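Local coordinates for putative uncharacterized protein (Chaetomium thermophilum, PDB 5IJP) that binds inositol hexakisphosphate through its SPX domain and so probably acts as an inositol polyphosphate sensor in phosphate homeostasis, at residues A71-K76 and P168-N173; A125-L130 and E172-S177. All blocks are in the same frame, centred on the assembly; numbering follows the deposited sequence.

Interaction 1: residues A71-K76 and P168-N173; sequences AKQQVK and PFYKEN
Q74 and Y170 bring the two backbones closest, their CA atoms 7.6 Å apart. Residues 71-76 are regular helix, a piece of under two turns in the middle of the long helix 52-97, with V75 N bonded to A71 O and K76 N to K72 O. Across from them, 168-173 runs from P168 into the first turn of helix 171-190. The ring of Y170 does most of the touching. With chi1 at 63° its CG lies between the backbone N and the carbonyl carbon, and the ring reaches straight at the helix, its hydroxyl ending over the peptide that joins Q73 to Q74. There Y170 OH is 3.4 Å from Q73 C, and Q73 CB is 3.6 Å from the same oxygen. Q74 flanks the ring: its CG comes within 3.6 Å of Y170 CE2, and its CB nearly as close. The rest of the Q74 chain runs out extended, CG anti to the backbone N (chi1 -174°), and carries the amide across to F169. Q74 OE1 meets the edge of that ring near its plane, 3.3 Å from F169 CE2, while amide and ring planes stand 80° apart. F169 in turn lays a face over the rim of Y170, with Y170 CD2 3.9 Å above its plane. On the far side of helix 52-97, K72 makes a salt bridge to E14. Through Y170, the lead-in to the C-terminal helix packs against long helix 52-97 of the SPX bundle.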
loop_
_atom_site.group_PDB
_atom_site.type_symbol
_atom_site.label_atom_id
_atom_site.label_comp_id
_atom_site.label_asym_id
_atom_site.label_seq_id
_atom_site.Cartn_x
_atom_site.Cartn_y
_atom_site.Cartn_z
ATOM N N ALA A 71 2.998 -4.669 -6.637
ATOM C CA ALA A 71 3.198 -4.216 -8.015
ATOM C C ALA A 71 2.635 -2.805 -8.189
ATOM O O ALA A 71 3.320 -1.955 -8.756
ATOM C CB ALA A 71 2.541 -5.175 -8.997
ATOM N N LYS A 72 1.411 -2.544 -7.669
ATOM C CA LYS A 72 0.755 -1.232 -7.730
ATOM C C LYS A 72 1.500 -0.198 -6.875
ATOM O O LYS A 72 1.587 0.967 -7.270
ATOM C CB LYS A 72 -0.729 -1.333 -7.324
ATOM C CG LYS A 72 -1.556 -0.061 -7.565
ATOM C CD LYS A 72 -1.857 0.197 -9.042
ATOM C CE LYS A 72 -2.340 1.606 -9.274
ATOM N NZ LYS A 72 -2.677 1.843 -10.701
ATOM N N GLN A 73 2.055 -0.637 -5.721
ATOM C CA GLN A 73 2.842 0.201 -4.810
ATOM C C GLN A 73 4.123 0.680 -5.496
ATOM O O GLN A 73 4.547 1.809 -5.265
ATOM C CB GLN A 73 3.196 -0.572 -3.529
ATOM C CG GLN A 73 2.085 -0.595 -2.481
ATOM C CD GLN A 73 2.452 -1.340 -1.214
ATOM O OE1 GLN A 73 3.594 -1.766 -0.999
ATOM N NE2 GLN A 73 1.481 -1.501 -0.330
ATOM N N GLN A 74 4.718 -0.175 -6.355
ATOM C CA GLN A 74 5.939 0.110 -7.105
ATOM C C GLN A 74 5.705 1.118 -8.231
ATOM O O GLN A 74 6.435 2.107 -8.308
ATOM C CB GLN A 74 6.551 -1.192 -7.654
ATOM C CG GLN A 74 7.905 -1.000 -8.330
ATOM C CD GLN A 74 8.567 -2.308 -8.652
ATOM O OE1 GLN A 74 9.007 -3.043 -7.763
ATOM N NE2 GLN A 74 8.670 -2.616 -9.934
ATOM N N VAL A 75 4.713 0.852 -9.112
ATOM C CA VAL A 75 4.358 1.684 -10.270
ATOM C C VAL A 75 4.053 3.130 -9.850
ATOM O O VAL A 75 4.621 4.058 -10.427
ATOM C CB VAL A 75 3.218 1.057 -11.134
ATOM C CG1 VAL A 75 2.868 1.937 -12.334
ATOM C CG2 VAL A 75 3.583 -0.349 -11.603
ATOM N N LYS A 76 3.195 3.309 -8.827
ATOM C CA LYS A 76 2.793 4.623 -8.328
ATOM C C LYS A 76 3.940 5.408 -7.675
ATOM O O LYS A 76 4.100 6.588 -7.989
ATOM C CB LYS A 76 1.578 4.515 -7.392
ATOM C CG LYS A 76 0.807 5.825 -7.224
ATOM C CD LYS A 76 -0.205 6.077 -8.350
ATOM C CE LYS A 76 -0.354 7.546 -8.682
ATOM N NZ LYS A 76 -1.043 8.309 -7.605
ATOM N N PRO A 168 11.256 -2.838 -0.198
ATOM C CA PRO A 168 11.675 -3.025 -1.599
ATOM C C PRO A 168 12.857 -2.130 -1.996
ATOM O O PRO A 168 13.248 -1.252 -1.222
ATOM C CB PRO A 168 10.404 -2.719 -2.392
ATOM C CG PRO A 168 9.639 -1.784 -1.534
ATOM C CD PRO A 168 10.018 -2.035 -0.105
ATOM N N PHE A 169 13.428 -2.363 -3.198
ATOM C CA PHE A 169 14.592 -1.651 -3.741
ATOM C C PHE A 169 14.415 -0.130 -3.865
ATOM O O PHE A 169 15.363 0.612 -3.603
ATOM C CB PHE A 169 15.028 -2.260 -5.095
ATOM C CG PHE A 169 14.175 -1.896 -6.292
ATOM C CD1 PHE A 169 14.548 -0.863 -7.146
ATOM C CD2 PHE A 169 12.994 -2.578 -6.560
ATOM C CE1 PHE A 169 13.751 -0.515 -8.241
ATOM C CE2 PHE A 169 12.200 -2.231 -7.657
ATOM C CZ PHE A 169 12.583 -1.200 -8.487
ATOM N N TYR A 170 13.221 0.323 -4.289
ATOM C CA TYR A 170 12.910 1.736 -4.517
ATOM C C TYR A 170 12.652 2.545 -3.244
ATOM O O TYR A 170 12.826 3.761 -3.271
ATOM C CB TYR A 170 11.730 1.886 -5.502
ATOM C CG TYR A 170 10.421 1.306 -5.005
ATOM C CD1 TYR A 170 9.530 2.077 -4.263
ATOM C CD2 TYR A 170 10.056 -0.002 -5.308
ATOM C CE1 TYR A 170 8.329 1.546 -3.795
ATOM C CE2 TYR A 170 8.853 -0.541 -4.855
ATOM C CZ TYR A 170 7.993 0.237 -4.098
ATOM O OH TYR A 170 6.803 -0.287 -3.652
ATOM N N LYS A 171 12.211 1.878 -2.152
ATOM C CA LYS A 171 11.836 2.485 -0.868
ATOM C C LYS A 171 12.854 3.481 -0.293
ATOM O O LYS A 171 12.438 4.532 0.195
ATOM C CB LYS A 171 11.495 1.409 0.179
ATOM C CG LYS A 171 10.480 1.866 1.231
ATOM C CD LYS A 171 9.046 1.906 0.695
ATOM C CE LYS A 171 8.202 2.926 1.415
ATOM N NZ LYS A 171 6.851 3.051 0.806
ATOM N N GLU A 172 14.163 3.165 -0.354
ATOM C CA GLU A 172 15.227 4.037 0.157
ATOM C C GLU A 172 15.332 5.335 -0.660
ATOM O O GLU A 172 15.455 6.414 -0.075
ATOM C CB GLU A 172 16.574 3.296 0.189
ATOM C CG GLU A 172 17.608 3.941 1.098
ATOM C CD GLU A 172 19.017 3.416 0.920
ATOM O OE1 GLU A 172 19.496 2.685 1.817
ATOM O OE2 GLU A 172 19.648 3.740 -0.113
ATOM N N ASN A 173 15.267 5.223 -2.000
ATOM C CA ASN A 173 15.343 6.357 -2.926
ATOM C C ASN A 173 14.041 7.164 -2.944
ATOM O O ASN A 173 14.082 8.377 -3.157
ATOM C CB ASN A 173 15.711 5.887 -4.337
ATOM C CG ASN A 173 16.995 5.092 -4.409
ATOM O OD1 ASN A 173 16.985 3.858 -4.491
ATOM N ND2 ASN A 173 18.130 5.778 -4.379
#

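Interaction 2: residues A125-L130 and E172-S177; sequences ADVHDL and ENYDAS
N173 O takes two bonds from S177, one from the backbone N and one from OG at 2.8 Å. The two donors reach it from opposite faces of the carbonyl plane, and OG is tilted 24° from that plane. The bond satisfies the buried hydroxyl of S177 within its own helix. One turn of this helix also presents Y174 to residues 125-130, and here the contact is carried by its hydroxyl end. The nearest CA atoms, V127 and Y174, are still 10.1 Å apart; the tyrosine bridges the gap by extending with CG anti to the backbone N (chi1 175°). L130 meets the phenol head-on, CD2 3.4 Å from Y174 OH and 3.9 Å from Y174 CZ. V127 lies alongside the phenol end, both methyls near the oxygen, CG2 at 3.7 Å from Y174 OH. A77, I80 and S81 of helix 52-97 also touch Y174, and V127 reaches on to V178 and L181. The result is helix-helix packing in the core of the three-helix part of the SPX bundle, where helix 171-190 lies against both of the long core helices, 52-97 and 110-151.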
loop_
_atom_site.group_PDB
_atom_site.type_symbol
_atom_site.label_atom_id
_atom_site.label_comp_id
_atom_site.label_asym_id
_atom_site.label_seq_id
_atom_site.Cartn_x
_atom_site.Cartn_y
_atom_site.Cartn_z
ATOM N N ALA A 125 -0.248 15.252 -2.100
ATOM C CA ALA A 125 -1.560 14.606 -2.006
ATOM C C ALA A 125 -1.489 13.182 -2.567
ATOM O O ALA A 125 -2.093 12.275 -1.993
ATOM C CB ALA A 125 -2.600 15.421 -2.758
ATOM N N ASP A 126 -0.713 12.984 -3.659
ATOM C CA ASP A 126 -0.491 11.683 -4.291
ATOM C C ASP A 126 0.352 10.766 -3.395
ATOM O O ASP A 126 0.149 9.552 -3.415
ATOM C CB ASP A 126 0.144 11.845 -5.685
ATOM C CG ASP A 126 -0.834 12.176 -6.804
ATOM O OD1 ASP A 126 -1.873 12.817 -6.522
ATOM O OD2 ASP A 126 -0.545 11.820 -7.967
ATOM N N VAL A 127 1.274 11.352 -2.592
ATOM C CA VAL A 127 2.117 10.634 -1.626
ATOM C C VAL A 127 1.205 10.119 -0.500
ATOM O O VAL A 127 1.276 8.940 -0.159
ATOM C CB VAL A 127 3.303 11.505 -1.100
ATOM C CG1 VAL A 127 3.948 10.901 0.148
ATOM C CG2 VAL A 127 4.354 11.719 -2.181
ATOM N N HIS A 128 0.326 11.001 0.031
ATOM C CA HIS A 128 -0.643 10.697 1.089
ATOM C C HIS A 128 -1.657 9.637 0.644
ATOM O O HIS A 128 -1.979 8.749 1.433
ATOM C CB HIS A 128 -1.347 11.980 1.572
ATOM C CG HIS A 128 -2.433 11.744 2.576
ATOM N ND1 HIS A 128 -3.758 12.016 2.282
ATOM C CD2 HIS A 128 -2.360 11.244 3.833
ATOM C CE1 HIS A 128 -4.442 11.689 3.366
ATOM N NE2 HIS A 128 -3.644 11.217 4.325
ATOM N N ASP A 129 -2.141 9.723 -0.616
ATOM C CA ASP A 129 -3.085 8.760 -1.192
ATOM C C ASP A 129 -2.437 7.385 -1.363
ATOM O O ASP A 129 -3.111 6.371 -1.180
ATOM C CB ASP A 129 -3.671 9.270 -2.520
ATOM C CG ASP A 129 -4.675 10.402 -2.377
ATOM O OD1 ASP A 129 -5.514 10.344 -1.447
ATOM O OD2 ASP A 129 -4.656 11.321 -3.222
ATOM N N LEU A 130 -1.125 7.356 -1.686
ATOM C CA LEU A 130 -0.346 6.122 -1.815
ATOM C C LEU A 130 -0.063 5.564 -0.416
ATOM O O LEU A 130 -0.137 4.351 -0.224
ATOM C CB LEU A 130 0.963 6.364 -2.598
ATOM C CG LEU A 130 1.930 5.175 -2.758
ATOM C CD1 LEU A 130 1.349 4.082 -3.647
ATOM C CD2 LEU A 130 3.251 5.629 -3.311
ATOM N N GLU A 172 14.163 3.165 -0.354
ATOM C CA GLU A 172 15.227 4.037 0.157
ATOM C C GLU A 172 15.332 5.335 -0.660
ATOM O O GLU A 172 15.455 6.414 -0.075
ATOM C CB GLU A 172 16.574 3.296 0.189
ATOM C CG GLU A 172 17.608 3.941 1.098
ATOM C CD GLU A 172 19.017 3.416 0.920
ATOM O OE1 GLU A 172 19.496 2.685 1.817
ATOM O OE2 GLU A 172 19.648 3.740 -0.113
ATOM N N ASN A 173 15.267 5.223 -2.000
ATOM C CA ASN A 173 15.343 6.357 -2.926
ATOM C C ASN A 173 14.041 7.164 -2.944
ATOM O O ASN A 173 14.082 8.377 -3.157
ATOM C CB ASN A 173 15.711 5.887 -4.337
ATOM C CG ASN A 173 16.995 5.092 -4.409
ATOM O OD1 ASN A 173 16.985 3.858 -4.491
ATOM N ND2 ASN A 173 18.130 5.778 -4.379
ATOM N N TYR A 174 12.892 6.491 -2.722
ATOM C CA TYR A 174 11.563 7.106 -2.693
ATOM C C TYR A 174 11.374 7.979 -1.453
ATOM O O TYR A 174 10.840 9.080 -1.575
ATOM C CB TYR A 174 10.449 6.042 -2.802
ATOM C CG TYR A 174 9.048 6.596 -2.647
ATOM C CD1 TYR A 174 8.433 7.294 -3.682
ATOM C CD2 TYR A 174 8.334 6.419 -1.464
ATOM C CE1 TYR A 174 7.149 7.817 -3.539
ATOM C CE2 TYR A 174 7.051 6.942 -1.309
ATOM C CZ TYR A 174 6.461 7.636 -2.351
ATOM O OH TYR A 174 5.195 8.151 -2.204
ATOM N N ASP A 175 11.794 7.484 -0.266
ATOM C CA ASP A 175 11.690 8.211 1.002
ATOM C C ASP A 175 12.492 9.512 0.976
ATOM O O ASP A 175 12.015 10.524 1.488
ATOM C CB ASP A 175 12.105 7.325 2.191
ATOM C CG ASP A 175 11.126 6.216 2.543
ATOM O OD1 ASP A 175 9.900 6.433 2.403
ATOM O OD2 ASP A 175 11.583 5.149 3.003
ATOM N N ALA A 176 13.682 9.491 0.336
ATOM C CA ALA A 176 14.557 10.653 0.167
ATOM C C ALA A 176 13.913 11.685 -0.767
ATOM O O ALA A 176 14.068 12.886 -0.544
ATOM C CB ALA A 176 15.905 10.217 -0.385
ATOM N N SER A 177 13.177 11.208 -1.798
ATOM C CA SER A 177 12.460 12.041 -2.769
ATOM C C SER A 177 11.298 12.787 -2.101
ATOM O O SER A 177 11.066 13.953 -2.421
ATOM C CB SER A 177 11.949 11.192 -3.932
ATOM O OG SER A 177 13.008 10.531 -4.605
#

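Both interactions join the lead-in and first turns of helix 171-190 to the long core helices: interaction 1 to 52-97, interaction 2 to 110-151. Their centres are 9 Å apart and they share E172 and N173. Interaction 1 is partly buried: a tyrosine sits against helix backbone, while a glutamine amide and an exposed phenylalanine meet nearer the surface. Interaction 2 is smaller and buried, with aliphatic methyls around a phenol oxygen. Segments 71-76 and 125-130 also touch each other directly, K76 CB packing on L130 CD1, with a long, weak ion pair from K76 to D126.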